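RE68036p (Drosophila melanogaster, PDB 1SQH) is not characterised in detail but probably acts as an N-acyltransferase, perhaps acylating glycine. Local coordinates at residues L37-L49 and L59-H71. Numbering follows the deposited sequence.
Sequences LLLYNQRKWDRQL and LNHISLRKQFYTH
Lys66 NZ is gripped by three groups: Gln42 OE1 at 3.2 Å, with the NZ in the plane of that carbonyl, and two waters, one of which ties it to Leu38 O and Asn41 ND2. Gln42 uses both ends of its amide against the chain leading into strand 67-71. Its NE2 gives an almost straight bond (175°) to Leu64 O at 2.9 Å and a second N-H to Asp46 OD1, one helical turn on, which it meets from above the carboxylate plane. A bend at chi2, after a chi1 of -172° that swings CG away from the backbone N, brings the amide to Leu64 and Lys66, while CG touches the edge of the Phe68 ring. A leucine in place of Gln42 would probably deprive Leu64 O and Asp46 OD1 of their amide donor and the Lys66 ammonium of the Gln42 carbonyl. Leu64 CG sits over the centre of the six-membered Trp45 ring, a CH-pi contact at 4.2 Å from the centroid, and Asn41 ND2 lies over the opposite face, toward the rim; Trp45 NE1 bonds Asn209. Leu49 CD1 lies over one face of the Arg65 guanidinium, offset toward its rim. Helix 34-51 thus packs along the chain entering strand 67-71, with helix 15-29 meeting Leu39 and Phe68 and helix 199-208 meeting Leu49 and Leu64.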
loop_
_atom_site.group_PDB
_atom_site.type_symbol
_atom_site.label_atom_id
_atom_site.label_comp_id
_atom_site.label_asym_id
_atom_site.label_seq_id
_atom_site.Cartn_x
_atom_site.Cartn_y
_atom_site.Cartn_z
ATOM N N LEU A 37 1.119 -7.169 -6.856
ATOM C CA LEU A 37 -0.025 -6.308 -6.558
ATOM C C LEU A 37 0.359 -4.837 -6.603
ATOM O O LEU A 37 -0.380 -4.008 -7.143
ATOM C CB LEU A 37 -0.625 -6.682 -5.198
ATOM C CG LEU A 37 -1.355 -8.034 -5.305
ATOM C CD1 LEU A 37 -1.844 -8.533 -3.950
ATOM C CD2 LEU A 37 -2.525 -7.858 -6.272
ATOM N N LEU A 38 1.529 -4.529 -6.046
ATOM C CA LEU A 38 2.053 -3.176 -6.030
ATOM C C LEU A 38 2.258 -2.701 -7.473
ATOM O O LEU A 38 1.827 -1.603 -7.839
ATOM C CB LEU A 38 3.371 -3.164 -5.247
ATOM C CG LEU A 38 4.410 -2.038 -5.339
ATOM C CD1 LEU A 38 3.765 -0.723 -5.682
ATOM C CD2 LEU A 38 5.143 -1.960 -3.995
ATOM N N LEU A 39 2.895 -3.545 -8.284
ATOM C CA LEU A 39 3.160 -3.224 -9.686
ATOM C C LEU A 39 1.839 -3.112 -10.437
ATOM O O LEU A 39 1.613 -2.170 -11.214
ATOM C CB LEU A 39 4.046 -4.305 -10.320
ATOM C CG LEU A 39 5.564 -4.058 -10.410
ATOM C CD1 LEU A 39 6.085 -3.431 -9.140
ATOM C CD2 LEU A 39 6.278 -5.387 -10.681
ATOM N N TYR A 40 0.966 -4.087 -10.208
ATOM C CA TYR A 40 -0.346 -4.080 -10.830
ATOM C C TYR A 40 -1.082 -2.780 -10.467
ATOM O O TYR A 40 -1.630 -2.086 -11.333
ATOM C CB TYR A 40 -1.152 -5.274 -10.329
ATOM C CG TYR A 40 -2.618 -5.156 -10.634
ATOM C CD1 TYR A 40 -3.127 -5.565 -11.861
ATOM C CD2 TYR A 40 -3.494 -4.602 -9.703
ATOM C CE1 TYR A 40 -4.485 -5.430 -12.156
ATOM C CE2 TYR A 40 -4.842 -4.455 -9.988
ATOM C CZ TYR A 40 -5.335 -4.876 -11.214
ATOM O OH TYR A 40 -6.689 -4.773 -11.468
ATOM N N ASN A 41 -1.087 -2.453 -9.181
ATOM C CA ASN A 41 -1.774 -1.259 -8.733
ATOM C C ASN A 41 -1.239 0.026 -9.356
ATOM O O ASN A 41 -2.021 0.842 -9.875
ATOM C CB ASN A 41 -1.705 -1.145 -7.212
ATOM C CG ASN A 41 -2.423 0.079 -6.698
ATOM O OD1 ASN A 41 -3.646 0.117 -6.631
ATOM N ND2 ASN A 41 -1.659 1.102 -6.358
ATOM N N GLN A 42 0.082 0.210 -9.313
ATOM C CA GLN A 42 0.675 1.422 -9.862
ATOM C C GLN A 42 0.322 1.616 -11.328
ATOM O O GLN A 42 -0.117 2.693 -11.729
ATOM C CB GLN A 42 2.191 1.409 -9.706
ATOM C CG GLN A 42 2.834 2.745 -10.098
ATOM C CD GLN A 42 2.223 3.909 -9.328
ATOM O OE1 GLN A 42 2.375 4.002 -8.111
ATOM N NE2 GLN A 42 1.510 4.786 -10.030
ATOM N N ARG A 43 0.512 0.575 -12.131
ATOM C CA ARG A 43 0.195 0.678 -13.544
ATOM C C ARG A 43 -1.297 0.947 -13.757
ATOM O O ARG A 43 -1.673 1.606 -14.731
ATOM C CB ARG A 43 0.638 -0.586 -14.281
ATOM C CG ARG A 43 2.153 -0.708 -14.337
ATOM C CD ARG A 43 2.780 0.506 -15.029
ATOM N NE ARG A 43 2.625 0.447 -16.484
ATOM C CZ ARG A 43 2.633 1.512 -17.284
ATOM N NH1 ARG A 43 2.779 2.731 -16.773
ATOM N NH2 ARG A 43 2.511 1.353 -18.595
ATOM N N LYS A 44 -2.147 0.450 -12.857
ATOM C CA LYS A 44 -3.576 0.709 -12.985
ATOM C C LYS A 44 -3.793 2.214 -12.851
ATOM O O LYS A 44 -4.503 2.826 -13.666
ATOM C CB LYS A 44 -4.369 -0.012 -11.898
ATOM C CG LYS A 44 -5.872 0.294 -11.950
ATOM C CD LYS A 44 -6.676 -0.525 -10.941
ATOM C CE LYS A 44 -6.303 -0.180 -9.513
ATOM N NZ LYS A 44 -7.170 -0.903 -8.544
ATOM N N TRP A 45 -3.171 2.805 -11.824
ATOM C CA TRP A 45 -3.280 4.240 -11.587
ATOM C C TRP A 45 -2.671 5.029 -12.746
ATOM O O TRP A 45 -3.250 6.025 -13.199
ATOM C CB TRP A 45 -2.568 4.648 -10.288
ATOM C CG TRP A 45 -3.328 4.333 -9.026
ATOM C CD1 TRP A 45 -4.670 4.087 -8.905
ATOM C CD2 TRP A 45 -2.789 4.284 -7.697
ATOM N NE1 TRP A 45 -4.996 3.889 -7.585
ATOM C CE2 TRP A 45 -3.864 4.004 -6.822
ATOM C CE3 TRP A 45 -1.501 4.456 -7.162
ATOM C CZ2 TRP A 45 -3.690 3.890 -5.435
ATOM C CZ3 TRP A 45 -1.329 4.344 -5.783
ATOM C CH2 TRP A 45 -2.422 4.063 -4.936
ATOM N N ASP A 46 -1.499 4.591 -13.210
ATOM C CA ASP A 46 -0.814 5.255 -14.319
ATOM C C ASP A 46 -1.792 5.418 -15.481
ATOM O O ASP A 46 -1.920 6.498 -16.053
ATOM C CB ASP A 46 0.396 4.434 -14.798
ATOM C CG ASP A 46 1.598 4.516 -13.849
ATOM O OD1 ASP A 46 1.598 5.359 -12.929
ATOM O OD2 ASP A 46 2.564 3.741 -14.044
ATOM N N ARG A 47 -2.474 4.335 -15.826
ATOM C CA ARG A 47 -3.443 4.350 -16.917
ATOM C C ARG A 47 -4.545 5.390 -16.673
ATOM O O ARG A 47 -4.819 6.229 -17.532
ATOM C CB ARG A 47 -4.076 2.969 -17.055
ATOM C CG ARG A 47 -4.921 2.767 -18.298
ATOM C CD ARG A 47 -4.045 2.446 -19.494
ATOM N NE ARG A 47 -4.839 2.012 -20.639
ATOM C CZ ARG A 47 -4.323 1.662 -21.812
ATOM N NH1 ARG A 47 -5.122 1.279 -22.802
ATOM N NH2 ARG A 47 -3.007 1.694 -21.994
ATOM N N GLN A 48 -5.165 5.335 -15.493
ATOM C CA GLN A 48 -6.243 6.260 -15.140
ATOM C C GLN A 48 -5.798 7.725 -15.157
ATOM O O GLN A 48 -6.381 8.553 -15.853
ATOM C CB GLN A 48 -6.787 5.933 -13.749
ATOM C CG GLN A 48 -7.221 4.493 -13.532
ATOM C CD GLN A 48 -7.580 4.229 -12.077
ATOM O OE1 GLN A 48 -8.470 4.873 -11.518
ATOM N NE2 GLN A 48 -6.881 3.284 -11.455
ATOM N N LEU A 49 -4.776 8.040 -14.370
ATOM C CA LEU A 49 -4.251 9.396 -14.288
ATOM C C LEU A 49 -3.890 9.930 -15.668
ATOM O O LEU A 49 -3.937 11.143 -15.908
ATOM C CB LEU A 49 -3.014 9.430 -13.386
ATOM C CG LEU A 49 -3.246 9.054 -11.920
ATOM C CD1 LEU A 49 -1.938 9.093 -11.161
ATOM C CD2 LEU A 49 -4.251 10.009 -11.312
ATOM N N LEU A 59 1.873 18.064 -8.455
ATOM C CA LEU A 59 2.013 18.077 -7.004
ATOM C C LEU A 59 0.864 17.472 -6.169
ATOM O O LEU A 59 1.125 16.802 -5.166
ATOM C CB LEU A 59 2.316 19.511 -6.535
ATOM C CG LEU A 59 3.064 19.690 -5.202
ATOM C CD1 LEU A 59 3.844 21.009 -5.224
ATOM C CD2 LEU A 59 2.091 19.634 -4.028
ATOM N N ASN A 60 -0.393 17.678 -6.558
ATOM C CA ASN A 60 -1.464 17.113 -5.744
ATOM C C ASN A 60 -1.947 15.715 -6.150
ATOM O O ASN A 60 -3.016 15.264 -5.739
ATOM C CB ASN A 60 -2.643 18.099 -5.617
ATOM C CG ASN A 60 -3.223 18.506 -6.948
ATOM O OD1 ASN A 60 -3.528 17.658 -7.788
ATOM N ND2 ASN A 60 -3.403 19.816 -7.143
ATOM N N HIS A 61 -1.136 15.024 -6.944
ATOM C CA HIS A 61 -1.445 13.656 -7.355
ATOM C C HIS A 61 -0.174 12.811 -7.345
ATOM O O HIS A 61 -0.210 11.630 -7.679
ATOM C CB HIS A 61 -2.065 13.607 -8.753
ATOM C CG HIS A 61 -3.501 14.028 -8.799
ATOM N ND1 HIS A 61 -3.894 15.349 -8.803
ATOM C CD2 HIS A 61 -4.642 13.299 -8.870
ATOM C CE1 HIS A 61 -5.212 15.416 -8.881
ATOM N NE2 HIS A 61 -5.689 14.185 -8.922
ATOM N N ILE A 62 0.948 13.416 -6.960
ATOM C CA ILE A 62 2.207 12.688 -6.922
ATOM C C ILE A 62 2.152 11.454 -6.026
ATOM O O ILE A 62 2.875 10.485 -6.254
ATOM C CB ILE A 62 3.360 13.558 -6.415
ATOM C CG1 ILE A 62 2.986 14.169 -5.073
ATOM C CG2 ILE A 62 3.699 14.623 -7.436
ATOM C CD1 ILE A 62 4.177 14.501 -4.215
ATOM N N SER A 63 1.306 11.499 -5.002
ATOM C CA SER A 63 1.175 10.379 -4.074
ATOM C C SER A 63 0.659 9.135 -4.807
ATOM O O SER A 63 0.773 8.018 -4.305
ATOM C CB SER A 63 0.223 10.748 -2.931
ATOM O OG SER A 63 -1.104 10.902 -3.409
ATOM N N LEU A 64 0.109 9.345 -6.000
ATOM C CA LEU A 64 -0.412 8.262 -6.831
ATOM C C LEU A 64 0.599 7.826 -7.909
ATOM O O LEU A 64 0.253 7.108 -8.853
ATOM C CB LEU A 64 -1.720 8.704 -7.495
ATOM C CG LEU A 64 -3.026 8.376 -6.760
ATOM C CD1 LEU A 64 -2.907 8.715 -5.290
ATOM C CD2 LEU A 64 -4.185 9.134 -7.399
ATOM N N ARG A 65 1.849 8.260 -7.764
ATOM C CA ARG A 65 2.897 7.925 -8.721
ATOM C C ARG A 65 4.054 7.186 -8.062
ATOM O O ARG A 65 4.237 7.247 -6.849
ATOM C CB ARG A 65 3.452 9.197 -9.383
ATOM C CG ARG A 65 2.413 10.245 -9.802
ATOM C CD ARG A 65 1.226 9.605 -10.492
ATOM N NE ARG A 65 1.193 9.782 -11.941
ATOM C CZ ARG A 65 0.676 10.838 -12.557
ATOM N NH1 ARG A 65 0.149 11.836 -11.855
ATOM N NH2 ARG A 65 0.656 10.883 -13.878
ATOM N N LYS A 66 4.837 6.487 -8.872
ATOM C CA LYS A 66 6.008 5.770 -8.385
ATOM C C LYS A 66 7.039 5.718 -9.508
ATOM O O LYS A 66 6.681 5.643 -10.683
ATOM C CB LYS A 66 5.659 4.336 -7.965
ATOM C CG LYS A 66 4.929 4.192 -6.635
ATOM C CD LYS A 66 4.948 2.727 -6.169
ATOM C CE LYS A 66 4.144 2.514 -4.898
ATOM N NZ LYS A 66 2.704 2.846 -5.107
ATOM N N GLN A 67 8.313 5.767 -9.151
ATOM C CA GLN A 67 9.371 5.692 -10.150
ATOM C C GLN A 67 10.172 4.425 -9.867
ATOM O O GLN A 67 10.821 4.296 -8.828
ATOM C CB GLN A 67 10.254 6.931 -10.072
ATOM C CG GLN A 67 9.507 8.211 -10.419
ATOM C CD GLN A 67 10.014 9.414 -9.646
ATOM O OE1 GLN A 67 9.755 9.549 -8.441
ATOM N NE2 GLN A 67 10.741 10.292 -10.329
ATOM N N PHE A 68 10.096 3.482 -10.794
ATOM C CA PHE A 68 10.781 2.212 -10.638
ATOM C C PHE A 68 12.196 2.269 -11.197
ATOM O O PHE A 68 12.448 2.951 -12.194
ATOM C CB PHE A 68 9.964 1.122 -11.337
ATOM C CG PHE A 68 8.614 0.882 -10.704
ATOM C CD1 PHE A 68 8.494 0.056 -9.584
ATOM C CD2 PHE A 68 7.472 1.505 -11.204
ATOM C CE1 PHE A 68 7.259 -0.146 -8.966
ATOM C CE2 PHE A 68 6.230 1.312 -10.595
ATOM C CZ PHE A 68 6.124 0.482 -9.472
ATOM N N TYR A 69 13.119 1.567 -10.549
ATOM C CA TYR A 69 14.511 1.547 -10.996
ATOM C C TYR A 69 15.102 0.146 -10.924
ATOM O O TYR A 69 14.544 -0.736 -10.286
ATOM C CB TYR A 69 15.392 2.447 -10.115
ATOM C CG TYR A 69 14.961 3.886 -9.996
ATOM C CD1 TYR A 69 13.930 4.258 -9.136
ATOM C CD2 TYR A 69 15.609 4.883 -10.719
ATOM C CE1 TYR A 69 13.557 5.599 -8.995
ATOM C CE2 TYR A 69 15.245 6.223 -10.591
ATOM C CZ TYR A 69 14.224 6.574 -9.728
ATOM O OH TYR A 69 13.872 7.895 -9.582
ATOM N N THR A 70 16.235 -0.060 -11.588
ATOM C CA THR A 70 16.917 -1.341 -11.505
ATOM C C THR A 70 18.396 -1.063 -11.625
ATOM O O THR A 70 18.786 0.058 -11.934
ATOM C CB THR A 70 16.509 -2.332 -12.610
ATOM O OG1 THR A 70 17.062 -3.615 -12.293
ATOM C CG2 THR A 70 17.042 -1.893 -13.969
ATOM N N HIS A 71 19.217 -2.078 -11.365
ATOM C CA HIS A 71 20.666 -1.935 -11.450
ATOM C C HIS A 71 21.023 -1.500 -12.876
ATOM O O HIS A 71 20.771 -2.225 -13.844
ATOM C CB HIS A 71 21.332 -3.269 -11.100
ATOM C CG HIS A 71 22.810 -3.174 -10.871
ATOM N ND1 HIS A 71 23.665 -2.564 -11.763
ATOM C CD2 HIS A 71 23.587 -3.647 -9.866
ATOM C CE1 HIS A 71 24.906 -2.667 -11.320
ATOM N NE2 HIS A 71 24.886 -3.321 -10.171
HETATM O O HOH W 1 0.941 0.706 -6.019
HETATM O O HOH W 2 2.019 5.620 -5.872
HETATM O O HOH W 3 3.807 6.308 -11.512
HETATM O O HOH W 4 4.975 3.966 -12.648
HETATM O O HOH W 5 2.217 7.834 -14.617
#